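Local structure of TcpB (Brucella melitensis, 4LQC) at residues R30-K35 with E129-L134. The protein is a bacterial member of the TIR-domain family, whose TIR domain is built as a parallel beta sheet flanked by helices. The protein carries 2 engineered substitutions. Residues are numbered along the deposited sequence; the frame is centred on the assembly and turned at random.
Sequences RDLGAK and EIAKEL
L32 reaches across to helix 127-136 with a single methyl, CD1, laid against the backbone between A131 and K132. From its CB, which already points toward that helix, CG sits anti to the carbonyl carbon (chi1 -58°), and CD1 then continues the chain away from CA (chi2 175°), making it the leading atom. CB and CG themselves stay short of the helix, CG ending 4.8 Å from A131 CB. CD1 comes down beside the peptide that joins A131 to K132, 3.6 Å from both A131 C and A131 O and 3.7 Å from K132 N, while A131 CB approaches it at 3.8 Å. CD1 comes no closer than 4.5 Å to K132 CG, a loose approach at most, and the second methyl, CD2, stays farther from the lysine. No hydrogen bond crosses; the contact is a small van der Waals one, a methyl on a peptide group and on the methyl of A131, with L32 and K132 exposed at its outer side. Deeper in, A131 packs on A28 and L29 of helix 18-31. Behind L32, G33 turns the chain with positive phi, and its N bonds back to R30 O at 3.0 Å. This Schellman motif ends helix 18-31 before strand 36-43, and L32, just before the G33 turn, lies against helix 127-136 in the flavodoxin-like alpha/beta fold of TIR domains.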
loop_
_atom_site.group_PDB
_atom_site.type_symbol
_atom_site.label_atom_id
_atom_site.label_comp_id
_atom_site.label_asym_id
_atom_site.label_seq_id
_atom_site.Cartn_x
_atom_site.Cartn_y
_atom_site.Cartn_z
ATOM N N ARG B 30 -22.727 -3.347 0.761
ATOM C CA ARG B 30 -24.144 -3.442 0.430
ATOM C C ARG B 30 -24.614 -4.881 0.495
ATOM O O ARG B 30 -25.763 -5.160 0.832
ATOM C CB ARG B 30 -24.408 -2.869 -0.967
ATOM C CG ARG B 30 -24.461 -1.354 -0.969
ATOM C CD ARG B 30 -24.844 -0.741 -2.303
ATOM N NE ARG B 30 -24.858 0.721 -2.210
ATOM C CZ ARG B 30 -24.715 1.545 -3.244
ATOM N NH1 ARG B 30 -24.550 1.062 -4.472
ATOM N NH2 ARG B 30 -24.717 2.861 -3.044
ATOM N N ASP B 31 -23.713 -5.804 0.192
ATOM C CA ASP B 31 -24.063 -7.214 0.203
ATOM C C ASP B 31 -24.273 -7.718 1.637
ATOM O O ASP B 31 -24.966 -8.706 1.864
ATOM C CB ASP B 31 -22.985 -8.019 -0.519
ATOM C CG ASP B 31 -23.445 -9.407 -0.882
ATOM O OD1 ASP B 31 -24.621 -9.579 -1.299
ATOM O OD2 ASP B 31 -22.619 -10.336 -0.745
ATOM N N LEU B 32 -23.674 -7.027 2.599
ATOM C CA LEU B 32 -23.822 -7.368 4.011
ATOM C C LEU B 32 -25.022 -6.623 4.566
ATOM O O LEU B 32 -25.399 -6.805 5.718
ATOM C CB LEU B 32 -22.553 -6.996 4.806
ATOM C CG LEU B 32 -21.213 -7.628 4.374
ATOM C CD1 LEU B 32 -20.028 -7.086 5.176
ATOM C CD2 LEU B 32 -21.264 -9.136 4.487
ATOM N N GLY B 33 -25.614 -5.765 3.744
ATOM C CA GLY B 33 -26.812 -5.042 4.139
ATOM C C GLY B 33 -26.602 -3.633 4.669
ATOM O O GLY B 33 -27.543 -3.012 5.157
ATOM N N ALA B 34 -25.378 -3.121 4.571
ATOM C CA ALA B 34 -25.093 -1.763 4.999
ATOM C C ALA B 34 -25.615 -0.730 3.995
ATOM O O ALA B 34 -25.602 -0.960 2.790
ATOM C CB ALA B 34 -23.588 -1.582 5.231
ATOM N N LYS B 35 -26.085 0.403 4.491
ATOM C CA LYS B 35 -26.454 1.500 3.604
ATOM C C LYS B 35 -25.272 2.461 3.410
ATOM O O LYS B 35 -24.734 2.989 4.380
ATOM C CB LYS B 35 -27.705 2.220 4.141
ATOM C CG LYS B 35 -28.831 1.233 4.504
ATOM C CD LYS B 35 -30.149 1.911 4.916
ATOM C CE LYS B 35 -30.456 1.694 6.402
ATOM N NZ LYS B 35 -30.316 0.260 6.842
ATOM N N GLU B 129 -12.851 -8.864 3.866
ATOM C CA GLU B 129 -12.499 -8.780 5.287
ATOM C C GLU B 129 -12.727 -7.364 5.814
ATOM O O GLU B 129 -13.166 -7.170 6.955
ATOM C CB GLU B 129 -11.052 -9.221 5.535
ATOM C CG GLU B 129 -10.794 -10.719 5.303
ATOM C CD GLU B 129 -9.352 -11.144 5.620
ATOM O OE1 GLU B 129 -9.158 -12.029 6.486
ATOM O OE2 GLU B 129 -8.402 -10.619 4.997
ATOM N N ILE B 130 -12.449 -6.369 4.973
ATOM C CA ILE B 130 -12.621 -4.971 5.355
ATOM C C ILE B 130 -14.102 -4.624 5.462
ATOM O O ILE B 130 -14.534 -3.875 6.359
ATOM C CB ILE B 130 -11.925 -4.042 4.344
ATOM C CG1 ILE B 130 -10.409 -4.106 4.551
ATOM C CG2 ILE B 130 -12.424 -2.612 4.485
ATOM C CD1 ILE B 130 -9.630 -3.265 3.568
ATOM N N ALA B 131 -14.884 -5.186 4.552
ATOM C CA ALA B 131 -16.327 -5.010 4.578
ATOM C C ALA B 131 -16.893 -5.508 5.910
ATOM O O ALA B 131 -17.649 -4.792 6.573
ATOM C CB ALA B 131 -16.954 -5.734 3.412
ATOM N N LYS B 132 -16.504 -6.721 6.304
ATOM C CA LYS B 132 -16.971 -7.331 7.550
ATOM C C LYS B 132 -16.661 -6.450 8.756
ATOM O O LYS B 132 -17.525 -6.200 9.602
ATOM C CB LYS B 132 -16.335 -8.715 7.747
ATOM C CG LYS B 132 -16.704 -9.702 6.674
ATOM C CD LYS B 132 -16.254 -11.139 7.003
ATOM C CE LYS B 132 -16.774 -12.139 5.944
ATOM N NZ LYS B 132 -15.955 -13.400 5.834
ATOM N N GLU B 133 -15.423 -5.975 8.821
ATOM C CA GLU B 133 -14.969 -5.150 9.927
ATOM C C GLU B 133 -15.725 -3.839 10.014
ATOM O O GLU B 133 -16.121 -3.409 11.103
ATOM C CB GLU B 133 -13.486 -4.868 9.776
ATOM C CG GLU B 133 -12.880 -4.155 10.952
ATOM C CD GLU B 133 -11.502 -4.670 11.250
ATOM O OE1 GLU B 133 -11.212 -5.812 10.838
ATOM O OE2 GLU B 133 -10.709 -3.949 11.888
ATOM N N LEU B 134 -15.908 -3.187 8.871
ATOM C CA LEU B 134 -16.665 -1.945 8.836
ATOM C C LEU B 134 -18.100 -2.229 9.236
ATOM O O LEU B 134 -18.694 -1.469 10.003
ATOM C CB LEU B 134 -16.617 -1.333 7.436
ATOM C CG LEU B 134 -15.268 -0.753 7.023
ATOM C CD1 LEU B 134 -15.229 -0.492 5.525
ATOM C CD2 LEU B 134 -15.038 0.538 7.791
#